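Local coordinates for protein hydrogen peroxide-inducible genes activator (Corynebacterium glutamicum, PDB 6G1B) that probably acts as a peroxide-responsive transcriptional regulator of the LysR family, activating hydrogen peroxide-inducible genes through a helix-turn-helix DNA-binding domain, at residues 156-161 against 280-285; 164-169 against 285-290. The protein carries 1 engineered substitution. All coordinates share one frame; numbering follows the deposited sequence.

Overall arrangement
Both contacts lie in the LysR substrate-binding domain and use strand 278-288, which pairs antiparallel with strand 153-158 in contact 1 and with strand 165-180 in contact 2. Their centres are about 11 Å apart and they share L285. Along the chain the segments alternate: 156-161, 164-169, 280-285, 285-290, so a late strand returns to two successive earlier ones. S160 OG, 2.7 Å from E167 OE2, probably hydrogen-bonds across the turn between those two strands, and M156 packs on V286. The mixed sheet thus passes continuously from contact 1 to the pocket residues of contact 2, which bind the sulfonate and peroxide molecules.

Contact 1 of 2, residues 156-161 against 280-285; sequences MALPSE and NRRIGL
L158 packs against the CA of G284, on the face of the strand pair it shares with M156 and R282, with CG 3.7 Å from G284 CA and both methyls of its fork close to that same carbon. A157 and I283 point to the reverse face, where the I283 CD1 methyl comes to 4.0 Å from M156 O. Between these two faces run the backbone hydrogen bonds of an antiparallel pairing in the periplasmic-binding-protein-like fold of the LysR regulatory domain. M156 and G284 form a hydrogen-bonded pair, M156 N giving to G284 O at 3.0 Å and G284 N to M156 O at 2.8 Å; A157 and I283 are the non-hydrogen-bonded pair. The N-to-C directions of the two short segments differ by 115°, far from the 180° of a straight antiparallel pair, yet L158 N still reaches R282 O in a nearly straight bond (170° at the hydrogen). L158 CG stands anti to its carbonyl carbon (chi1 -51°), which turns the fork toward G284, while CB touches R282 CG at 3.8 Å. Beyond that aliphatic contact the arginine chain bends at two torsions and leads away to a salt bridge with D172. The peptide bond between L158 and P159 is cis. One water bridges the two backbones, accepting from R282 N at 2.7 Å and donating to L158 O at 3.2 Å.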
ATOM      1  N   MET A 156     -28.682  19.126   1.877  1.00 33.68           N
ATOM      2  CA  MET A 156     -28.667  19.527   0.478  1.00 34.38           C
ATOM      3  C   MET A 156     -29.813  20.490   0.135  1.00 34.54           C
ATOM      4  O   MET A 156     -30.647  20.792   0.980  1.00 34.28           O
ATOM      5  CB  MET A 156     -28.739  18.264  -0.379  1.00 35.02           C
ATOM      6  CG  MET A 156     -29.972  17.402  -0.108  1.00 35.05           C
ATOM      7  SD  MET A 156     -30.040  15.897  -1.101  1.00 36.38           S
ATOM      8  CE  MET A 156     -30.695  16.632  -2.582  1.00 36.74           C
ATOM      9  N   ALA A 157     -29.835  20.974  -1.101  1.00 35.28           N
ATOM     10  CA  ALA A 157     -30.919  21.865  -1.581  1.00 36.08           C
ATOM     11  C   ALA A 157     -32.195  21.074  -1.838  1.00 36.70           C
ATOM     12  O   ALA A 157     -32.163  19.988  -2.411  1.00 38.41           O
ATOM     13  CB  ALA A 157     -30.496  22.593  -2.851  1.00 36.48           C
ATOM     14  N   LEU A 158     -33.302  21.588  -1.367  1.00 37.25           N
ATOM     15  CA  LEU A 158     -34.619  21.009  -1.622  1.00 38.52           C
ATOM     16  C   LEU A 158     -35.264  21.775  -2.761  1.00 40.36           C
ATOM     17  O   LEU A 158     -34.971  22.960  -2.960  1.00 41.21           O
ATOM     18  CB  LEU A 158     -35.520  21.107  -0.388  1.00 38.12           C
ATOM     19  CG  LEU A 158     -34.918  20.590   0.913  1.00 37.33           C
ATOM     20  CD1 LEU A 158     -35.987  20.654   1.987  1.00 37.80           C
ATOM     21  CD2 LEU A 158     -34.340  19.179   0.778  1.00 36.73           C
ATOM     22  N   PRO A 159     -36.144  21.122  -3.520  1.00 42.37           N
ATOM     23  CA  PRO A 159     -36.546  19.719  -3.387  1.00 43.20           C
ATOM     24  C   PRO A 159     -35.441  18.795  -3.856  1.00 43.28           C
ATOM     25  O   PRO A 159     -34.663  19.157  -4.725  1.00 44.25           O
ATOM     26  CB  PRO A 159     -37.800  19.631  -4.254  1.00 44.62           C
ATOM     27  CG  PRO A 159     -37.640  20.717  -5.254  1.00 45.55           C
ATOM     28  CD  PRO A 159     -36.915  21.827  -4.562  1.00 44.27           C
ATOM     29  N   SER A 160     -35.347  17.639  -3.224  1.00 43.44           N
ATOM     30  CA  SER A 160     -34.371  16.612  -3.604  1.00 43.60           C
ATOM     31  C   SER A 160     -34.851  15.876  -4.838  1.00 46.36           C
ATOM     32  O   SER A 160     -34.050  15.470  -5.658  1.00 47.21           O
ATOM     33  CB  SER A 160     -34.199  15.603  -2.473  1.00 42.18           C
ATOM     34  OG  SER A 160     -35.363  14.826  -2.275  1.00 42.24           O
ATOM     35  N   GLU A 161     -36.168  15.659  -4.915  1.00 49.28           N
ATOM     36  CA  GLU A 161     -36.810  14.905  -5.993  1.00 52.35           C
ATOM     37  C   GLU A 161     -36.288  13.476  -6.086  1.00 51.31           C
ATOM     38  O   GLU A 161     -36.241  12.884  -7.159  1.00 55.86           O
ATOM     39  CB  GLU A 161     -36.756  15.703  -7.319  1.00 55.84           C
ATOM     40  CG  GLU A 161     -37.590  16.976  -7.135  1.00 59.25           C
ATOM     41  CD  GLU A 161     -37.699  17.912  -8.311  1.00 65.74           C
ATOM     42  OE1 GLU A 161     -38.653  18.742  -8.324  1.00 65.85           O
ATOM     43  OE2 GLU A 161     -36.820  17.839  -9.194  1.00 75.28           O
ATOM     44  N   ASN A 280     -32.473  33.025  -3.297  1.00 37.15           N
ATOM     45  CA  ASN A 280     -32.134  32.189  -2.174  1.00 36.78           C
ATOM     46  C   ASN A 280     -32.037  30.684  -2.533  1.00 36.43           C
ATOM     47  O   ASN A 280     -32.113  30.336  -3.692  1.00 36.49           O
ATOM     48  CB  ASN A 280     -33.112  32.474  -1.005  1.00 36.88           C
ATOM     49  CG  ASN A 280     -34.514  32.015  -1.286  1.00 37.27           C
ATOM     50  OD1 ASN A 280     -34.785  31.436  -2.325  1.00 37.48           O
ATOM     51  ND2 ASN A 280     -35.426  32.307  -0.360  1.00 37.60           N
ATOM     52  N   ARG A 281     -31.831  29.837  -1.532  1.00 35.99           N
ATOM     53  CA  ARG A 281     -31.903  28.376  -1.692  1.00 35.84           C
ATOM     54  C   ARG A 281     -32.494  27.783  -0.430  1.00 35.80           C
ATOM     55  O   ARG A 281     -32.264  28.311   0.641  1.00 35.78           O
ATOM     56  CB  ARG A 281     -30.536  27.746  -1.966  1.00 35.64           C
ATOM     57  CG  ARG A 281     -29.535  27.850  -0.808  1.00 35.53           C
ATOM     58  CD  ARG A 281     -28.208  27.231  -1.213  1.00 35.79           C
ATOM     59  NE  ARG A 281     -27.173  27.375  -0.217  1.00 36.03           N
ATOM     60  CZ  ARG A 281     -25.928  26.908  -0.355  1.00 36.65           C
ATOM     61  NH1 ARG A 281     -25.571  26.257  -1.454  1.00 36.98           N
ATOM     62  NH2 ARG A 281     -25.030  27.109   0.603  1.00 37.21           N
ATOM     63  N   ARG A 282     -33.274  26.724  -0.592  1.00 36.02           N
ATOM     64  CA  ARG A 282     -33.894  26.033   0.527  1.00 36.35           C
ATOM     65  C   ARG A 282     -32.989  24.847   0.883  1.00 35.76           C
ATOM     66  O   ARG A 282     -32.852  23.916   0.108  1.00 35.90           O
ATOM     67  CB  ARG A 282     -35.316  25.583   0.160  1.00 37.27           C
ATOM     68  CG  ARG A 282     -35.996  24.570   1.096  1.00 37.83           C
ATOM     69  CD  ARG A 282     -36.293  25.092   2.481  1.00 38.50           C
ATOM     70  NE  ARG A 282     -37.105  26.301   2.510  1.00 39.47           N
ATOM     71  CZ  ARG A 282     -38.406  26.387   2.792  1.00 40.79           C
ATOM     72  NH1 ARG A 282     -39.160  25.317   3.037  1.00 41.34           N
ATOM     73  NH2 ARG A 282     -38.972  27.588   2.810  1.00 41.73           N
ATOM     74  N   ILE A 283     -32.324  24.919   2.028  1.00 35.35           N
ATOM     75  CA  ILE A 283     -31.476  23.831   2.500  1.00 35.08           C
ATOM     76  C   ILE A 283     -32.313  22.923   3.391  1.00 34.96           C
ATOM     77  O   ILE A 283     -33.126  23.397   4.179  1.00 35.20           O
ATOM     78  CB  ILE A 283     -30.232  24.365   3.251  1.00 35.36           C
ATOM     79  CG1 ILE A 283     -29.323  25.131   2.292  1.00 35.46           C
ATOM     80  CG2 ILE A 283     -29.419  23.229   3.898  1.00 35.61           C
ATOM     81  CD1 ILE A 283     -28.846  24.376   1.078  1.00 35.46           C
ATOM     82  N   GLY A 284     -32.122  21.619   3.240  1.00 34.67           N
ATOM     83  CA  GLY A 284     -32.853  20.606   4.008  1.00 34.64           C
ATOM     84  C   GLY A 284     -32.045  19.360   4.334  1.00 34.50           C
ATOM     85  O   GLY A 284     -30.966  19.148   3.812  1.00 34.47           O
ATOM     86  N   LEU A 285     -32.571  18.531   5.209  1.00 34.62           N
ATOM     87  CA  LEU A 285     -31.986  17.212   5.497  1.00 34.58           C
ATOM     88  C   LEU A 285     -32.831  16.178   4.766  1.00 34.39           C
ATOM     89  O   LEU A 285     -34.054  16.217   4.886  1.00 34.62           O
ATOM     90  CB  LEU A 285     -32.022  16.935   6.966  1.00 34.98           C
ATOM     91  CG  LEU A 285     -30.935  17.392   7.887  1.00 35.68           C
ATOM     92  CD1 LEU A 285     -31.153  16.635   9.210  1.00 36.21           C
ATOM     93  CD2 LEU A 285     -29.551  17.097   7.327  1.00 35.81           C
TER
HETATM   94  O   HOH W   1     -33.287  25.639  -3.028  0.55 22.55           O

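Contact 2 of 2, residues 164-169 against 285-290; sequences GMKEIP and LVYRSS. With 1PS (3-pyridinium-1-ylpropane-1-sulfonate), chain E; PEO (hydrogen peroxide), chain H.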
ATOM      1  N   GLY A 164     -38.393   7.741  -2.413  1.00 44.39           N
ATOM      2  CA  GLY A 164     -38.269   6.991  -1.176  1.00 43.00           C
ATOM      3  C   GLY A 164     -37.594   7.728  -0.044  1.00 41.99           C
ATOM      4  O   GLY A 164     -37.221   7.133   0.949  1.00 42.32           O
ATOM      5  N   MET A 165     -37.451   9.042  -0.189  1.00 41.32           N
ATOM      6  CA  MET A 165     -36.776   9.890   0.771  1.00 40.12           C
ATOM      7  C   MET A 165     -37.771  10.833   1.415  1.00 40.10           C
ATOM      8  O   MET A 165     -38.789  11.170   0.833  1.00 40.53           O
ATOM      9  CB  MET A 165     -35.692  10.730   0.085  1.00 40.03           C
ATOM     10  CG  MET A 165     -34.639   9.968  -0.688  1.00 40.21           C
ATOM     11  SD  MET A 165     -33.775   8.760   0.350  1.00 40.57           S
ATOM     12  CE  MET A 165     -32.647   8.030  -0.837  1.00 40.56           C
ATOM     13  N   LYS A 166     -37.453  11.241   2.635  1.00 39.67           N
ATOM     14  CA  LYS A 166     -38.206  12.229   3.393  1.00 40.44           C
ATOM     15  C   LYS A 166     -37.324  13.439   3.567  1.00 39.11           C
ATOM     16  O   LYS A 166     -36.108  13.312   3.557  1.00 38.21           O
ATOM     17  CB  LYS A 166     -38.602  11.709   4.769  1.00 41.97           C
ATOM     18  CG  LYS A 166     -39.369  10.394   4.776  1.00 43.90           C
ATOM     19  CD  LYS A 166     -40.851  10.605   4.996  1.00 46.72           C
ATOM     20  CE  LYS A 166     -41.141  10.999   6.436  1.00 48.36           C
ATOM     21  NZ  LYS A 166     -42.610  11.026   6.688  1.00 52.06           N
ATOM     22  N   GLU A 167     -37.936  14.616   3.722  1.00 38.99           N
ATOM     23  CA  GLU A 167     -37.199  15.866   3.805  1.00 38.08           C
ATOM     24  C   GLU A 167     -37.535  16.595   5.076  1.00 37.58           C
ATOM     25  O   GLU A 167     -38.689  16.640   5.468  1.00 38.44           O
ATOM     26  CB  GLU A 167     -37.510  16.744   2.593  1.00 38.85           C
ATOM     27  CG  GLU A 167     -37.144  16.079   1.262  1.00 39.45           C
ATOM     28  CD  GLU A 167     -37.493  16.937   0.042  1.00 40.69           C
ATOM     29  OE1 GLU A 167     -38.247  17.922   0.170  1.00 42.29           O
ATOM     30  OE2 GLU A 167     -37.014  16.639  -1.064  1.00 41.47           O
ATOM     31  N   ILE A 168     -36.520  17.138   5.734  1.00 36.20           N
ATOM     32  CA  ILE A 168     -36.726  18.055   6.827  1.00 36.42           C
ATOM     33  C   ILE A 168     -36.171  19.402   6.358  1.00 35.76           C
ATOM     34  O   ILE A 168     -34.971  19.505   6.110  1.00 34.73           O
ATOM     35  CB  ILE A 168     -36.012  17.624   8.135  1.00 36.35           C
ATOM     36  CG1 ILE A 168     -36.489  16.233   8.610  1.00 36.81           C
ATOM     37  CG2 ILE A 168     -36.269  18.670   9.220  1.00 36.98           C
ATOM     38  CD1 ILE A 168     -35.554  15.527   9.562  1.00 36.67           C
ATOM     39  N   PRO A 169     -37.037  20.425   6.202  1.00 36.20           N
ATOM     40  CA  PRO A 169     -36.501  21.754   5.880  1.00 35.66           C
ATOM     41  C   PRO A 169     -35.689  22.360   7.006  1.00 35.35           C
ATOM     42  O   PRO A 169     -36.061  22.217   8.150  1.00 36.19           O
ATOM     43  CB  PRO A 169     -37.756  22.599   5.594  1.00 36.90           C
ATOM     44  CG  PRO A 169     -38.941  21.779   6.022  1.00 37.95           C
ATOM     45  CD  PRO A 169     -38.491  20.351   5.961  1.00 37.27           C
ATOM     46  N   LEU A 285     -32.571  18.531   5.209  1.00 34.62           N
ATOM     47  CA  LEU A 285     -31.986  17.212   5.497  1.00 34.58           C
ATOM     48  C   LEU A 285     -32.831  16.178   4.766  1.00 34.39           C
ATOM     49  O   LEU A 285     -34.054  16.217   4.886  1.00 34.62           O
ATOM     50  CB  LEU A 285     -32.022  16.935   6.966  1.00 34.98           C
ATOM     51  CG  LEU A 285     -30.935  17.392   7.887  1.00 35.68           C
ATOM     52  CD1 LEU A 285     -31.153  16.635   9.210  1.00 36.21           C
ATOM     53  CD2 LEU A 285     -29.551  17.097   7.327  1.00 35.81           C
ATOM     54  N   VAL A 286     -32.219  15.291   3.987  1.00 34.35           N
ATOM     55  CA  VAL A 286     -32.976  14.234   3.334  1.00 34.46           C
ATOM     56  C   VAL A 286     -32.547  12.846   3.817  1.00 34.51           C
ATOM     57  O   VAL A 286     -31.358  12.557   3.939  1.00 34.86           O
ATOM     58  CB  VAL A 286     -33.164  14.417   1.788  1.00 34.77           C
ATOM     59  CG1 VAL A 286     -32.458  15.633   1.259  1.00 34.92           C
ATOM     60  CG2 VAL A 286     -32.896  13.181   0.976  1.00 35.06           C
ATOM     61  N   TYR A 287     -33.517  11.989   4.107  1.00 34.54           N
ATOM     62  CA  TYR A 287     -33.204  10.649   4.635  1.00 34.58           C
ATOM     63  C   TYR A 287     -34.143   9.597   4.060  1.00 34.70           C
ATOM     64  O   TYR A 287     -35.143   9.947   3.454  1.00 35.05           O
ATOM     65  CB  TYR A 287     -33.198  10.678   6.158  1.00 34.61           C
ATOM     66  CG  TYR A 287     -34.549  10.889   6.799  1.00 34.82           C
ATOM     67  CD1 TYR A 287     -35.030  12.172   7.079  1.00 35.14           C
ATOM     68  CD2 TYR A 287     -35.340   9.798   7.159  1.00 34.96           C
ATOM     69  CE1 TYR A 287     -36.261  12.356   7.693  1.00 35.69           C
ATOM     70  CE2 TYR A 287     -36.568   9.959   7.779  1.00 35.47           C
ATOM     71  CZ  TYR A 287     -37.039  11.233   8.029  1.00 35.95           C
ATOM     72  OH  TYR A 287     -38.269  11.351   8.627  1.00 36.80           O
ATOM     73  N   ARG A 288     -33.798   8.325   4.217  1.00 34.77           N
ATOM     74  CA  ARG A 288     -34.610   7.215   3.675  1.00 35.12           C
ATOM     75  C   ARG A 288     -35.874   7.036   4.501  1.00 35.47           C
ATOM     76  O   ARG A 288     -35.797   6.903   5.733  1.00 35.22           O
ATOM     77  CB  ARG A 288     -33.807   5.909   3.678  1.00 34.91           C
ATOM     78  CG  ARG A 288     -32.487   5.875   2.919  1.00 35.07           C
ATOM     79  CD  ARG A 288     -31.821   4.484   3.059  1.00 35.18           C
ATOM     80  NE  ARG A 288     -31.361   4.274   4.430  1.00 34.65           N
ATOM     81  CZ  ARG A 288     -30.259   4.783   4.972  1.00 34.81           C
ATOM     82  NH1 ARG A 288     -29.386   5.517   4.264  1.00 35.31           N
ATOM     83  NH2 ARG A 288     -30.026   4.552   6.251  1.00 34.69           N
ATOM     84  N   SER A 289     -37.039   6.993   3.849  1.00 36.58           N
ATOM     85  CA  SER A 289     -38.330   6.582   4.506  1.00 37.43           C
ATOM     86  C   SER A 289     -38.280   5.323   5.364  1.00 37.40           C
ATOM     87  O   SER A 289     -39.014   5.208   6.340  1.00 37.55           O
ATOM     88  CB  SER A 289     -39.396   6.284   3.461  1.00 38.55           C
ATOM     89  OG  SER A 289     -39.781   7.486   2.927  1.00 39.56           O
ATOM     90  N   SER A 290     -37.423   4.389   4.974  1.00 37.42           N
ATOM     91  CA  SER A 290     -37.254   3.149   5.710  1.00 37.74           C
ATOM     92  C   SER A 290     -36.554   3.293   7.073  1.00 37.49           C
ATOM     93  O   SER A 290     -36.580   2.340   7.848  1.00 37.76           O
ATOM     94  CB  SER A 290     -36.496   2.159   4.821  1.00 38.06           C
ATOM     95  OG  SER A 290     -35.386   2.799   4.197  1.00 38.17           O
TER
HETATM   96  N1  1PS E 403     -40.306   4.492   9.833  0.83 52.21           N
HETATM   97  C1  1PS E 403     -39.854   3.488   9.034  1.00 44.90           C
HETATM   98  C2  1PS E 403     -39.550   2.248   9.574  0.55 51.36           C
HETATM   99  C3  1PS E 403     -40.442   4.267  11.168  1.00 57.05           C
HETATM  100  C4  1PS E 403     -40.137   3.024  11.707  0.90 51.19           C
HETATM  101  C5  1PS E 403     -39.693   2.030  10.904  1.00 52.38           C
HETATM  102  C6  1PS E 403     -40.603   5.811   9.286  1.00 57.78           C
HETATM  103  C7  1PS E 403     -41.758   5.808   8.287  1.00 55.85           C
HETATM  104  C8  1PS E 403     -41.649   7.046   7.397  0.56 55.58           C
HETATM  105  S1  1PS E 403     -43.282   7.460   6.735  0.92 57.05           S
HETATM  106  O1  1PS E 403     -43.172   8.572   5.722  0.78 57.08           O
HETATM  107  O2  1PS E 403     -44.227   7.851   7.843  0.85 53.52           O
HETATM  108  O3  1PS E 403     -43.957   6.238   6.166  0.62 45.17           O
HETATM  109  O1  PEO H 406     -40.099  14.607   7.619  1.00 63.77           O
HETATM  110  O2  PEO H 406     -39.643  13.937   8.860  1.00 63.70           O
HETATM  111  O   HOH W   2     -36.382   4.552   1.621  1.00 52.30           O
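K166 and Y287 form the central hydrogen-bonded pair of this antiparallel contact, K166 N giving to Y287 O at 2.8 Å and Y287 N returning to K166 O. I168 and L285, two residues along, are joined by the same reciprocal pair of hydrogen bonds, while M165 with R288 and E167 with V286 are non-hydrogen-bonded pairs. In the latter, V286 CA approaches K166 O and E167 CA approaches L285 O as CA-H...O contacts. Just past the strand, S289 N donates to G164 O at 2.9 Å; S289 OG adds only a weak bond to that oxygen.

Among the apolar and ring contacts, Y287 CG lies between its own backbone N and carbonyl carbon (chi1 69°), and the ring runs beside K166, pointing the same way. K166 CB sits over one ring face in a CH-pi contact, 3.9 Å from the centroid and 22° off the normal, while I168 CG1 lies at the edge in the ring plane. The segments run at 153° to each other, and the pairing joins strands 165-180 and 278-288 of the regulatory domain's mixed sheet; F297 of helix 294-317 also meets the tyrosine ring. M165 CB touches V286 CG2 at 3.8 Å, the two side chains crossing at an angle; V286 lies on the face of E167.

Two bound molecules take up polar ends of this contact. The K166 chain passes CG by S289 OG, then bends twice, bringing NZ 2.7 Å from sulfonate O1 of 3-pyridinium-1-ylpropane-1-sulfonate. S289, S290, S291 and S292 complete that pocket. Hydrogen peroxide, probably from the crystallisation liquor, lies at the tyrosine ring edge, its O2 2.9 Å from Y287 OH. R288, away from both, donates to the carbonyls of L146 and I151, with a salt bridge to an acidic side chain of another chain.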